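Long-range contacts in N-acetylneuraminate lyase (Peptoclostridium difficile, PDB 4WOZ), which is a TIM-barrel protein of the dihydrodipicolinate synthetase family whose assembly holds four chains: residues L102-T107 / N138-R143; N142-Y147 / E169-V174. All blocks are in the same frame, centred on the assembly; numbering follows the deposited sequence.

Contact 1: residues L102-T107 / N138-R143; sequences LAKFTT and NSVDNR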
ATOM      1  N   LEU A 102      27.921   7.110 -17.206  1.00 36.12           N
ATOM      2  CA  LEU A 102      28.376   7.684 -15.947  1.00 33.97           C
ATOM      3  C   LEU A 102      29.316   6.738 -15.210  1.00 32.54           C
ATOM      4  O   LEU A 102      30.231   7.180 -14.519  1.00 34.09           O
ATOM      5  CB  LEU A 102      27.173   8.031 -15.063  1.00 32.35           C
ATOM      6  CG  LEU A 102      26.230   9.096 -15.623  1.00 32.00           C
ATOM      7  CD1 LEU A 102      25.012   9.222 -14.724  1.00 33.68           C
ATOM      8  CD2 LEU A 102      26.954  10.432 -15.725  1.00 33.71           C
ATOM      9  N   ALA A 103      29.092   5.437 -15.355  1.00 32.12           N
ATOM     10  CA  ALA A 103      29.951   4.458 -14.706  1.00 33.81           C
ATOM     11  C   ALA A 103      31.346   4.579 -15.311  1.00 35.02           C
ATOM     12  O   ALA A 103      32.350   4.456 -14.608  1.00 35.71           O
ATOM     13  CB  ALA A 103      29.409   3.049 -14.914  1.00 31.57           C
ATOM     14  N   LYS A 104      31.398   4.814 -16.620  1.00 35.29           N
ATOM     15  CA  LYS A 104      32.671   4.970 -17.324  1.00 35.66           C
ATOM     16  C   LYS A 104      33.336   6.266 -16.885  1.00 34.95           C
ATOM     17  O   LYS A 104      34.502   6.282 -16.485  1.00 33.25           O
ATOM     18  CB  LYS A 104      32.447   5.019 -18.836  1.00 37.16           C
ATOM     19  CG  LYS A 104      32.186   3.679 -19.494  1.00 40.14           C
ATOM     20  CD  LYS A 104      32.095   3.856 -21.009  1.00 44.30           C
ATOM     21  CE  LYS A 104      32.286   2.540 -21.747  1.00 46.24           C
ATOM     22  NZ  LYS A 104      31.273   1.519 -21.356  1.00 46.82           N
ATOM     23  N   PHE A 105      32.579   7.355 -16.970  1.00 33.88           N
ATOM     24  CA  PHE A 105      33.071   8.669 -16.588  1.00 35.05           C
ATOM     25  C   PHE A 105      33.675   8.658 -15.181  1.00 34.26           C
ATOM     26  O   PHE A 105      34.825   9.047 -14.992  1.00 36.07           O
ATOM     27  CB  PHE A 105      31.931   9.691 -16.654  1.00 35.61           C
ATOM     28  CG  PHE A 105      32.371  11.111 -16.432  1.00 37.62           C
ATOM     29  CD1 PHE A 105      33.141  11.770 -17.384  1.00 40.82           C
ATOM     30  CD2 PHE A 105      32.008  11.792 -15.278  1.00 38.43           C
ATOM     31  CE1 PHE A 105      33.544  13.088 -17.190  1.00 41.50           C
ATOM     32  CE2 PHE A 105      32.405  13.112 -15.072  1.00 39.47           C
ATOM     33  CZ  PHE A 105      33.176  13.760 -16.032  1.00 41.02           C
ATOM     34  N   THR A 106      32.904   8.205 -14.197  1.00 33.12           N
ATOM     35  CA  THR A 106      33.386   8.177 -12.820  1.00 30.89           C
ATOM     36  C   THR A 106      34.545   7.211 -12.602  1.00 32.06           C
ATOM     37  O   THR A 106      35.474   7.516 -11.860  1.00 32.63           O
ATOM     38  CB  THR A 106      32.245   7.840 -11.824  1.00 29.32           C
ATOM     39  OG1 THR A 106      31.663   6.572 -12.154  1.00 25.67           O
ATOM     40  CG2 THR A 106      31.163   8.919 -11.875  1.00 30.07           C
ATOM     41  N   THR A 107      34.504   6.046 -13.241  1.00 31.85           N
ATOM     42  CA  THR A 107      35.593   5.091 -13.079  1.00 32.37           C
ATOM     43  C   THR A 107      36.899   5.709 -13.582  1.00 34.72           C
ATOM     44  O   THR A 107      37.963   5.537 -12.969  1.00 32.89           O
ATOM     45  CB  THR A 107      35.323   3.785 -13.849  1.00 33.39           C
ATOM     46  OG1 THR A 107      34.214   3.099 -13.255  1.00 33.12           O
ATOM     47  CG2 THR A 107      36.549   2.880 -13.812  1.00 32.19           C
ATOM     48  N   ASN A 138      29.641  -4.593 -15.592  1.00 43.17           N
ATOM     49  CA  ASN A 138      30.482  -5.333 -16.528  1.00 44.81           C
ATOM     50  C   ASN A 138      31.101  -4.391 -17.557  1.00 45.69           C
ATOM     51  O   ASN A 138      32.076  -4.742 -18.225  1.00 45.45           O
ATOM     52  CB  ASN A 138      29.684  -6.424 -17.246  1.00 45.62           C
ATOM     53  CG  ASN A 138      29.128  -7.464 -16.291  1.00 47.43           C
ATOM     54  OD1 ASN A 138      29.766  -7.814 -15.295  1.00 47.06           O
ATOM     55  ND2 ASN A 138      27.941  -7.976 -16.601  1.00 46.80           N
ATOM     56  N   SER A 139      30.533  -3.193 -17.669  1.00 45.43           N
ATOM     57  CA  SER A 139      31.024  -2.188 -18.609  1.00 44.98           C
ATOM     58  C   SER A 139      32.298  -1.500 -18.138  1.00 44.68           C
ATOM     59  O   SER A 139      32.975  -0.848 -18.931  1.00 44.36           O
ATOM     60  CB  SER A 139      29.960  -1.114 -18.852  1.00 45.45           C
ATOM     61  OG  SER A 139      28.854  -1.628 -19.570  1.00 47.75           O
ATOM     62  N   VAL A 140      32.628  -1.633 -16.856  1.00 42.81           N
ATOM     63  CA  VAL A 140      33.820  -0.977 -16.333  1.00 40.57           C
ATOM     64  C   VAL A 140      34.653  -1.821 -15.377  1.00 40.45           C
ATOM     65  O   VAL A 140      34.237  -2.888 -14.924  1.00 39.34           O
ATOM     66  CB  VAL A 140      33.455   0.337 -15.604  1.00 41.58           C
ATOM     67  CG1 VAL A 140      32.733   1.276 -16.552  1.00 40.92           C
ATOM     68  CG2 VAL A 140      32.585   0.036 -14.389  1.00 42.31           C
ATOM     69  N   ASP A 141      35.843  -1.320 -15.073  1.00 40.55           N
ATOM     70  CA  ASP A 141      36.753  -1.998 -14.165  1.00 42.26           C
ATOM     71  C   ASP A 141      36.603  -1.338 -12.799  1.00 39.91           C
ATOM     72  O   ASP A 141      37.458  -0.564 -12.370  1.00 39.85           O
ATOM     73  CB  ASP A 141      38.189  -1.866 -14.677  1.00 45.71           C
ATOM     74  CG  ASP A 141      39.179  -2.645 -13.837  1.00 51.71           C
ATOM     75  OD1 ASP A 141      38.890  -3.818 -13.518  1.00 56.26           O
ATOM     76  OD2 ASP A 141      40.248  -2.089 -13.503  1.00 54.20           O
ATOM     77  N   ASN A 142      35.499  -1.647 -12.127  1.00 37.59           N
ATOM     78  CA  ASN A 142      35.206  -1.074 -10.821  1.00 35.74           C
ATOM     79  C   ASN A 142      34.408  -2.083  -9.991  1.00 36.22           C
ATOM     80  O   ASN A 142      34.308  -3.260 -10.351  1.00 37.55           O
ATOM     81  CB  ASN A 142      34.393   0.216 -11.004  1.00 33.34           C
ATOM     82  CG  ASN A 142      34.709   1.269  -9.953  1.00 31.02           C
ATOM     83  OD1 ASN A 142      34.811   0.967  -8.767  1.00 31.35           O
ATOM     84  ND2 ASN A 142      34.857   2.513 -10.387  1.00 28.94           N
ATOM     85  N   ARG A 143      33.844  -1.618  -8.879  1.00 35.32           N
ATOM     86  CA  ARG A 143      33.039  -2.462  -7.998  1.00 33.12           C
ATOM     87  C   ARG A 143      31.704  -1.758  -7.775  1.00 32.63           C
ATOM     88  O   ARG A 143      31.656  -0.531  -7.668  1.00 31.20           O
ATOM     89  CB  ARG A 143      33.762  -2.668  -6.666  1.00 33.32           C
ATOM     90  CG  ARG A 143      35.119  -3.336  -6.810  1.00 33.79           C
ATOM     91  CD  ARG A 143      35.951  -3.207  -5.541  1.00 35.89           C
ATOM     92  NE  ARG A 143      36.303  -1.818  -5.248  1.00 34.83           N
ATOM     93  CZ  ARG A 143      36.952  -1.426  -4.154  1.00 37.22           C
ATOM     94  NH1 ARG A 143      37.322  -2.318  -3.242  1.00 36.90           N
ATOM     95  NH2 ARG A 143      37.235  -0.141  -3.970  1.00 35.75           N
TER
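T107 on the helix and N142 in the loop are joined by one nearly straight hydrogen bond, ND2 of N142 to OG1 of T107 at 3.0 Å with an N-H...O angle of 169°. The hydroxyl lies almost in the amide plane, and ND2 also bonds to Y111 O, so the nitrogen of this buried amide has two acceptors. The hydroxyl's orientation is set in turn: OG1 of T107 donates to A103 O at 2.7 Å, one turn back, where T107 N arrives from the other face of that carbonyl. Threonine suits the place because its hydroxyl donates to the helix backbone and accepts from N142.

V140 packs beside this bond. Its CB lies 3.7 Å from T107 OG1; with CG1 anti to the carbonyl carbon (chi1 -58°), CG2 is left between N and C and approaches the same OG1 at 3.6 Å, while CG1 comes within 3.8 Å of K104 CA and also meets A103 CB, a methyl small enough to let the loop come close. At the exposed edge, K104 bends at its last torsion and brings NZ loosely toward S139, whose own hydroxyl bonds to T135 O. Here an outer helix of an (alpha/beta)8 barrel packs against the loop from helix 126-138 to strand 144-147.

Contact 2: residues N142-Y147 / E169-V174; sequences NRLIIY and EKIIGV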
ATOM      1  N   ASN A 142      35.499  -1.647 -12.127  1.00 37.59           N
ATOM      2  CA  ASN A 142      35.206  -1.074 -10.821  1.00 35.74           C
ATOM      3  C   ASN A 142      34.408  -2.083  -9.991  1.00 36.22           C
ATOM      4  O   ASN A 142      34.308  -3.260 -10.351  1.00 37.55           O
ATOM      5  CB  ASN A 142      34.393   0.216 -11.004  1.00 33.34           C
ATOM      6  CG  ASN A 142      34.709   1.269  -9.953  1.00 31.02           C
ATOM      7  OD1 ASN A 142      34.811   0.967  -8.767  1.00 31.35           O
ATOM      8  ND2 ASN A 142      34.857   2.513 -10.387  1.00 28.94           N
ATOM      9  N   ARG A 143      33.844  -1.618  -8.879  1.00 35.32           N
ATOM     10  CA  ARG A 143      33.039  -2.462  -7.998  1.00 33.12           C
ATOM     11  C   ARG A 143      31.704  -1.758  -7.775  1.00 32.63           C
ATOM     12  O   ARG A 143      31.656  -0.531  -7.668  1.00 31.20           O
ATOM     13  CB  ARG A 143      33.762  -2.668  -6.666  1.00 33.32           C
ATOM     14  CG  ARG A 143      35.119  -3.336  -6.810  1.00 33.79           C
ATOM     15  CD  ARG A 143      35.951  -3.207  -5.541  1.00 35.89           C
ATOM     16  NE  ARG A 143      36.303  -1.818  -5.248  1.00 34.83           N
ATOM     17  CZ  ARG A 143      36.952  -1.426  -4.154  1.00 37.22           C
ATOM     18  NH1 ARG A 143      37.322  -2.318  -3.242  1.00 36.90           N
ATOM     19  NH2 ARG A 143      37.235  -0.141  -3.970  1.00 35.75           N
ATOM     20  N   LEU A 144      30.619  -2.523  -7.699  1.00 32.99           N
ATOM     21  CA  LEU A 144      29.310  -1.905  -7.527  1.00 33.09           C
ATOM     22  C   LEU A 144      28.512  -2.265  -6.277  1.00 32.09           C
ATOM     23  O   LEU A 144      28.508  -3.408  -5.808  1.00 28.19           O
ATOM     24  CB  LEU A 144      28.447  -2.167  -8.773  1.00 34.27           C
ATOM     25  CG  LEU A 144      27.062  -1.515  -8.799  1.00 34.13           C
ATOM     26  CD1 LEU A 144      26.657  -1.213 -10.218  1.00 36.72           C
ATOM     27  CD2 LEU A 144      26.050  -2.433  -8.140  1.00 37.94           C
ATOM     28  N   ILE A 145      27.819  -1.257  -5.764  1.00 31.00           N
ATOM     29  CA  ILE A 145      26.973  -1.398  -4.593  1.00 31.13           C
ATOM     30  C   ILE A 145      25.525  -1.181  -5.035  1.00 32.47           C
ATOM     31  O   ILE A 145      25.224  -0.214  -5.729  1.00 31.29           O
ATOM     32  CB  ILE A 145      27.329  -0.342  -3.531  1.00 30.87           C
ATOM     33  CG1 ILE A 145      28.744  -0.595  -3.005  1.00 30.41           C
ATOM     34  CG2 ILE A 145      26.309  -0.368  -2.400  1.00 30.71           C
ATOM     35  CD1 ILE A 145      29.290   0.547  -2.181  1.00 30.98           C
ATOM     36  N   ILE A 146      24.640  -2.087  -4.641  1.00 34.73           N
ATOM     37  CA  ILE A 146      23.222  -1.976  -4.979  1.00 38.17           C
ATOM     38  C   ILE A 146      22.567  -0.907  -4.107  1.00 40.93           C
ATOM     39  O   ILE A 146      22.915  -0.766  -2.936  1.00 39.18           O
ATOM     40  CB  ILE A 146      22.493  -3.300  -4.722  1.00 38.56           C
ATOM     41  CG1 ILE A 146      23.114  -4.410  -5.571  1.00 37.88           C
ATOM     42  CG2 ILE A 146      21.008  -3.137  -5.012  1.00 38.26           C
ATOM     43  CD1 ILE A 146      22.642  -5.796  -5.183  1.00 38.02           C
ATOM     44  N   TYR A 147      21.622  -0.159  -4.678  1.00 44.73           N
ATOM     45  CA  TYR A 147      20.903   0.893  -3.952  1.00 47.82           C
ATOM     46  C   TYR A 147      19.398   0.639  -4.100  1.00 50.29           C
ATOM     47  O   TYR A 147      18.792   1.011  -5.102  1.00 50.70           O
ATOM     48  CB  TYR A 147      21.300   2.265  -4.516  1.00 48.46           C
ATOM     49  CG  TYR A 147      20.582   3.460  -3.920  1.00 50.13           C
ATOM     50  CD1 TYR A 147      20.084   3.431  -2.618  1.00 52.72           C
ATOM     51  CD2 TYR A 147      20.430   4.636  -4.654  1.00 51.47           C
ATOM     52  CE1 TYR A 147      19.448   4.545  -2.062  1.00 52.13           C
ATOM     53  CE2 TYR A 147      19.798   5.757  -4.107  1.00 52.07           C
ATOM     54  CZ  TYR A 147      19.309   5.703  -2.812  1.00 52.28           C
ATOM     55  OH  TYR A 147      18.672   6.800  -2.272  1.00 51.17           O
ATOM     56  N   GLU A 169      30.954 -11.196  -8.827  1.00 51.14           N
ATOM     57  CA  GLU A 169      31.991 -10.857  -7.857  1.00 51.14           C
ATOM     58  C   GLU A 169      32.313  -9.366  -7.799  1.00 49.03           C
ATOM     59  O   GLU A 169      32.912  -8.893  -6.831  1.00 49.23           O
ATOM     60  CB  GLU A 169      33.270 -11.647  -8.153  1.00 54.05           C
ATOM     61  CG  GLU A 169      33.927 -11.299  -9.479  1.00 60.26           C
ATOM     62  CD  GLU A 169      35.152 -12.151  -9.768  1.00 62.90           C
ATOM     63  OE1 GLU A 169      36.069 -12.185  -8.920  1.00 65.08           O
ATOM     64  OE2 GLU A 169      35.197 -12.783 -10.848  1.00 64.40           O
ATOM     65  N   LYS A 170      31.919  -8.621  -8.827  1.00 46.12           N
ATOM     66  CA  LYS A 170      32.180  -7.186  -8.844  1.00 42.88           C
ATOM     67  C   LYS A 170      31.093  -6.412  -8.098  1.00 41.21           C
ATOM     68  O   LYS A 170      31.232  -5.215  -7.840  1.00 39.94           O
ATOM     69  CB  LYS A 170      32.330  -6.691 -10.289  1.00 42.26           C
ATOM     70  CG  LYS A 170      33.542  -7.314 -10.998  1.00 43.11           C
ATOM     71  CD  LYS A 170      34.078  -6.453 -12.142  1.00 43.58           C
ATOM     72  CE  LYS A 170      33.133  -6.398 -13.327  1.00 45.51           C
ATOM     73  NZ  LYS A 170      33.649  -5.478 -14.387  1.00 44.00           N
ATOM     74  N   ILE A 171      30.008  -7.100  -7.755  1.00 39.01           N
ATOM     75  CA  ILE A 171      28.931  -6.489  -6.984  1.00 38.71           C
ATOM     76  C   ILE A 171      29.303  -6.853  -5.538  1.00 37.26           C
ATOM     77  O   ILE A 171      29.017  -7.949  -5.049  1.00 36.93           O
ATOM     78  CB  ILE A 171      27.560  -7.064  -7.391  1.00 39.37           C
ATOM     79  CG1 ILE A 171      27.290  -6.714  -8.861  1.00 40.94           C
ATOM     80  CG2 ILE A 171      26.457  -6.486  -6.506  1.00 40.69           C
ATOM     81  CD1 ILE A 171      25.968  -7.211  -9.400  1.00 41.58           C
ATOM     82  N   ILE A 172      29.966  -5.916  -4.874  1.00 33.75           N
ATOM     83  CA  ILE A 172      30.474  -6.127  -3.523  1.00 33.31           C
ATOM     84  C   ILE A 172      29.588  -5.758  -2.341  1.00 31.12           C
ATOM     85  O   ILE A 172      29.941  -6.055  -1.204  1.00 29.11           O
ATOM     86  CB  ILE A 172      31.816  -5.388  -3.345  1.00 32.61           C
ATOM     87  CG1 ILE A 172      31.596  -3.878  -3.478  1.00 32.64           C
ATOM     88  CG2 ILE A 172      32.810  -5.853  -4.403  1.00 32.99           C
ATOM     89  CD1 ILE A 172      32.826  -3.039  -3.171  1.00 32.45           C
ATOM     90  N   GLY A 173      28.454  -5.113  -2.587  1.00 32.11           N
ATOM     91  CA  GLY A 173      27.605  -4.738  -1.469  1.00 31.44           C
ATOM     92  C   GLY A 173      26.244  -4.172  -1.819  1.00 32.44           C
ATOM     93  O   GLY A 173      25.805  -4.223  -2.975  1.00 33.39           O
ATOM     94  N   VAL A 174      25.579  -3.625  -0.807  1.00 31.65           N
ATOM     95  CA  VAL A 174      24.249  -3.054  -0.972  1.00 31.32           C
ATOM     96  C   VAL A 174      23.978  -1.936   0.031  1.00 32.70           C
ATOM     97  O   VAL A 174      24.424  -2.000   1.175  1.00 30.35           O
ATOM     98  CB  VAL A 174      23.165  -4.138  -0.777  1.00 32.18           C
ATOM     99  CG1 VAL A 174      23.300  -4.759   0.607  1.00 32.88           C
ATOM    100  CG2 VAL A 174      21.776  -3.534  -0.942  1.00 33.63           C
TER
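I146 and V174 lie side by side on adjacent parallel strands, where the packing is tight. I146 N donates to G173 O at 2.9 Å, a straight bond (171° at the hydrogen) although the donor stands above the carbonyl plane, and I146 CB meets V174 CG2 at 3.9 Å. With CG1 anti to its carbonyl carbon (chi1 -60°), I146 also reaches I171 CG2, so three branched residues, well suited to strands, cluster on one face. On the other, G173 lacks a side chain, and I145 lays CG2 3.7 Å from V174 CA.

Toward the strand starts the pairing slackens. L144 N still bonds firmly to K170 O at 2.8 Å, but I172 N to L144 O is weak and bent (126°), and the buried G173 N has no partner. I172 CD1 packs 3.6 Å from R143 CB on this partly exposed side, where the arginine's guanidinium bonds to T13 O and D112 O. K170 runs its methylenes past N142 O.

Strand 113-117 flanks 144-147 on its far edge, while helices 126-138 and 159-165 cover the outer face, Y133 resting on L144 and I146, and F162 on I146 and V174.

Contacts 1 and 2 follow one another along the chain and share N142 and R143, where the loop after helix 126-138 turns into strand 144-147. Contact 1 is peripheral and only partly buried, a helix against a loop, and depends on side chains: one amide-hydroxyl bond with a valine beside it. Contact 2 is more deeply buried and joins two barrel strands, so backbone bonds set the register and aliphatic branches fill the space. Their centres lie 11 Å apart, and K170 NZ ties them directly, bonding to V140 O at 2.7 Å. The loop is thus held by helix 96-109 through contact 1 and by K170 of segment 169-174.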